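Local coordinates for protein possible thiamine biosynthesis enzyme (Candida albicans, PDB 2X7Q) that is of unknown function but has the fold of periplasmic binding proteins and is possibly linked to thiamine biosynthesis through binding of a small solute, at residues I278-K281 and T282-T285; A293-D296 and D297-L300. The protein carries 1 engineered substitution. All blocks are in the same frame, centred on the assembly; numbering follows the deposited sequence.

How the contacts relate
Contact 1 lies within helix 275-289 and contact 2 at the start of the next helix, 296-306, so they come in series along the chain, with centres about 12 Å apart. They meet through K283 of contact 1, whose side chain packs on D296, I299 and L300 of contact 2. Helix 275-289 also rests on helix 74-82 and on W200 and S201, in the link between strands 190-197 and 203-208, which belong to different sheets. The two contacts thus form a consecutive helix pair, its inner member packed beside a connection between the two lobes and its outer member starting at the surface.

Contact 1: I278-K281 and T282-T285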
loop_
_atom_site.group_PDB
_atom_site.type_symbol
_atom_site.label_atom_id
_atom_site.label_comp_id
_atom_site.label_asym_id
_atom_site.label_seq_id
_atom_site.Cartn_x
_atom_site.Cartn_y
_atom_site.Cartn_z
ATOM N N ILE A 278 6.561 11.453 -1.724
ATOM C CA ILE A 278 5.741 10.896 -0.651
ATOM C C ILE A 278 4.686 11.883 -0.152
ATOM O O ILE A 278 3.552 11.498 0.137
ATOM C CB ILE A 278 6.604 10.437 0.543
ATOM C CG1 ILE A 278 7.489 9.253 0.141
ATOM C CG2 ILE A 278 5.726 10.062 1.724
ATOM C CD1 ILE A 278 6.717 8.010 -0.247
ATOM N N VAL A 279 5.062 13.155 -0.060
ATOM C CA VAL A 279 4.172 14.181 0.479
ATOM C C VAL A 279 3.582 15.098 -0.595
ATOM O O VAL A 279 2.365 15.141 -0.788
ATOM C CB VAL A 279 4.894 15.047 1.523
ATOM C CG1 VAL A 279 3.997 16.193 1.977
ATOM C CG2 VAL A 279 5.326 14.196 2.698
ATOM N N VAL A 280 4.449 15.827 -1.291
ATOM C CA VAL A 280 4.014 16.832 -2.261
ATOM C C VAL A 280 3.057 16.276 -3.318
ATOM O O VAL A 280 1.908 16.707 -3.409
ATOM C CB VAL A 280 5.213 17.502 -2.965
ATOM C CG1 VAL A 280 4.727 18.483 -4.020
ATOM C CG2 VAL A 280 6.101 18.198 -1.950
ATOM N N LYS A 281 3.533 15.320 -4.110
ATOM C CA LYS A 281 2.727 14.735 -5.180
ATOM C C LYS A 281 1.442 14.105 -4.642
ATOM O O LYS A 281 0.383 14.215 -5.259
ATOM C CB LYS A 281 3.531 13.693 -5.964
ATOM C CG LYS A 281 4.824 14.215 -6.578
ATOM C CD LYS A 281 5.613 13.097 -7.252
ATOM C CE LYS A 281 5.134 12.831 -8.675
ATOM N NZ LYS A 281 5.644 13.841 -9.647
ATOM N N THR A 282 1.540 13.442 -3.492
ATOM C CA THR A 282 0.389 12.766 -2.899
ATOM C C THR A 282 -0.723 13.749 -2.534
ATOM O O THR A 282 -1.883 13.550 -2.894
ATOM C CB THR A 282 0.782 11.956 -1.648
ATOM O OG1 THR A 282 1.791 11.001 -1.991
ATOM C CG2 THR A 282 -0.428 11.229 -1.082
ATOM N N LYS A 283 -0.358 14.815 -1.826
ATOM C CA LYS A 283 -1.327 15.810 -1.370
ATOM C C LYS A 283 -1.911 16.602 -2.538
ATOM O O LYS A 283 -3.115 16.855 -2.587
ATOM C CB LYS A 283 -0.686 16.769 -0.360
ATOM C CG LYS A 283 0.206 17.827 -1.000
ATOM C CD LYS A 283 0.859 18.742 0.027
ATOM C CE LYS A 283 1.642 19.853 -0.659
ATOM N NZ LYS A 283 2.885 20.213 0.069
ATOM N N ASP A 284 -1.049 16.988 -3.475
ATOM C CA ASP A 284 -1.465 17.790 -4.620
ATOM C C ASP A 284 -2.396 17.009 -5.543
ATOM O O ASP A 284 -3.316 17.574 -6.133
ATOM C CB ASP A 284 -0.246 18.294 -5.399
ATOM C CG ASP A 284 0.533 19.351 -4.642
ATOM O OD1 ASP A 284 0.068 19.781 -3.566
ATOM O OD2 ASP A 284 1.612 19.755 -5.124
ATOM N N THR A 285 -2.156 15.707 -5.665
ATOM C CA THR A 285 -2.988 14.858 -6.511
ATOM C C THR A 285 -4.354 14.616 -5.875
ATOM O O THR A 285 -5.386 14.764 -6.528
ATOM C CB THR A 285 -2.318 13.500 -6.798
ATOM O OG1 THR A 285 -1.103 13.710 -7.528
ATOM C CG2 THR A 285 -3.244 12.612 -7.613
#
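One face of the D284 carboxylate lies against the preceding turn: V280 O stands almost directly over CG of D284, at 3.2 Å, and V280 CG1 approaches the same face nearer the OD2 end, 3.5 Å from OD2. The two side chains run side by side. V280 has CG1 anti to its own amide nitrogen (chi1 177°), which sets that methyl beside the acid. Two carbonyls are approached off their planes by threonine hydroxyls. T282 OG1 donates to I278 O at 2.8 Å from above the carbonyl plane, 61° out of it. K281 O is gripped twice by T285, at 2.8 Å by OG1 and at 3.0 Å by the amide N, the two donors arriving from opposite faces of the carbonyl plane. Both threonine hydroxyls therefore turn back onto the backbone four residues earlier, which ties down their polar ends and fixes the rotation of the side chains. T282 is buried, and its outer neighbours are W200 and helix 74-82. K283 uses its aliphatic part: CG touches V280 O at 3.2 Å, then the chain runs out past the V279 and V280 side chains toward D296 and L300 of helix 296-306. Backbone bonds from K283 N to V279 O (2.9 Å) and from D284 N to V280 O hold the turns together. Helix 275-289 has a wider pi-type turn at 278-280, and the threonine bonds that follow are the i to i-4 hydroxyl-to-carbonyl pattern characteristic of threonines inside alpha-helices.

Contact 2: A293-D296 and D297-L300; sequences AESD and DVIL
A water holds S295 and D297 together at the start of helix 296-306: it donates to D297 OD1 at 2.7 Å and is hydrogen-bonded to S295 OG at 2.8 Å. This is a serine N-cap at the entry to a helix. S295 sits just before the first turn, and its OG lies between the backbone nitrogen and carbonyl carbon (chi1 69°), directed toward the carboxylate two residues on, with the water closing the bridge between them. The V298 side chain borders the same hydroxyl. The turn itself is closed by the backbone: I299 N reaches S295 O at 3.0 Å and L300 N reaches D296 O at 2.7 Å. Two acids, D296 and D297, occupy the first positions of the helix, where their negative charges would probably favour the end at which backbone N-H groups point outward. Their carboxylates diverge, OD2 to OD2 being 6.7 Å apart. D296 runs side by side with L300; chi1 of L300, -109°, lies away from the staggered positions and the approach of its CD2 to D296 OD1 is very short, which makes this detail doubtful. Ahead of the cap, the side chain of E294 meets I299 through CB, which rests on I299 CG1 at 3.8 Å, between the positions joined in a hydrophobic staple, while the carboxylate leads away from the helix. K287 NZ of helix 275-289 bonds to E294 O, tying that helix to the loop that leads into helix 296-306. I299 packs on the backbone of the cap: its CD1 is 3.3 Å from E294 O and its CG1 3.1 Å from S295 O.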
loop_
_atom_site.group_PDB
_atom_site.type_symbol
_atom_site.label_atom_id
_atom_site.label_comp_id
_atom_site.label_asym_id
_atom_site.label_seq_id
_atom_site.Cartn_x
_atom_site.Cartn_y
_atom_site.Cartn_z
ATOM N N ALA A 293 -10.459 17.602 1.236
ATOM C CA ALA A 293 -11.161 18.880 1.233
ATOM C C ALA A 293 -10.443 19.919 2.090
ATOM O O ALA A 293 -10.664 21.121 1.939
ATOM C CB ALA A 293 -12.592 18.698 1.706
ATOM N N GLU A 294 -9.586 19.451 2.993
ATOM C CA GLU A 294 -8.822 20.341 3.858
ATOM C C GLU A 294 -7.933 21.271 3.038
ATOM O O GLU A 294 -7.424 20.886 1.984
ATOM C CB GLU A 294 -7.971 19.537 4.846
ATOM C CG GLU A 294 -8.769 18.810 5.922
ATOM C CD GLU A 294 -9.492 17.581 5.399
ATOM O OE1 GLU A 294 -9.177 17.130 4.279
ATOM O OE2 GLU A 294 -10.375 17.062 6.113
ATOM N N SER A 295 -7.754 22.497 3.521
ATOM C CA SER A 295 -6.934 23.478 2.817
ATOM C C SER A 295 -5.479 23.020 2.747
ATOM O O SER A 295 -5.063 22.132 3.491
ATOM C CB SER A 295 -7.024 24.847 3.498
ATOM O OG SER A 295 -6.377 24.830 4.760
ATOM N N ASP A 296 -4.709 23.636 1.856
ATOM C CA ASP A 296 -3.325 23.233 1.630
ATOM C C ASP A 296 -2.458 23.397 2.876
ATOM O O ASP A 296 -1.794 22.454 3.304
ATOM C CB ASP A 296 -2.720 24.023 0.469
ATOM C CG ASP A 296 -1.340 23.526 0.084
ATOM O OD1 ASP A 296 -1.134 22.295 0.068
ATOM O OD2 ASP A 296 -0.461 24.368 -0.198
ATOM N N ASP A 297 -2.464 24.596 3.453
ATOM C CA ASP A 297 -1.601 24.891 4.596
ATOM C C ASP A 297 -2.004 24.122 5.855
ATOM O O ASP A 297 -1.200 23.959 6.774
ATOM C CB ASP A 297 -1.553 26.398 4.871
ATOM C CG ASP A 297 -2.930 27.007 5.044
ATOM O OD1 ASP A 297 -3.829 26.320 5.571
ATOM O OD2 ASP A 297 -3.110 28.182 4.662
ATOM N N VAL A 298 -3.250 23.661 5.900
ATOM C CA VAL A 298 -3.707 22.806 6.991
ATOM C C VAL A 298 -3.168 21.395 6.789
ATOM O O VAL A 298 -2.734 20.743 7.738
ATOM C CB VAL A 298 -5.242 22.772 7.082
ATOM C CG1 VAL A 298 -5.701 21.630 7.975
ATOM C CG2 VAL A 298 -5.769 24.104 7.593
ATOM N N ILE A 299 -3.190 20.933 5.542
ATOM C CA ILE A 299 -2.614 19.640 5.194
ATOM C C ILE A 299 -1.101 19.667 5.389
ATOM O O ILE A 299 -0.522 18.735 5.945
ATOM C CB ILE A 299 -2.934 19.248 3.737
ATOM C CG1 ILE A 299 -4.446 19.134 3.532
ATOM C CG2 ILE A 299 -2.249 17.939 3.375
ATOM C CD1 ILE A 299 -4.848 18.824 2.106
ATOM N N LEU A 300 -0.468 20.745 4.936
ATOM C CA LEU A 300 0.979 20.899 5.061
ATOM C C LEU A 300 1.439 20.833 6.511
ATOM O O LEU A 300 2.383 20.116 6.842
ATOM C CB LEU A 300 1.439 22.225 4.450
ATOM C CG LEU A 300 2.232 22.139 3.146
ATOM C CD1 LEU A 300 3.105 20.890 3.145
ATOM C CD2 LEU A 300 1.295 22.144 1.954
HETATM O O HOH W 1 -6.243 27.390 5.998
#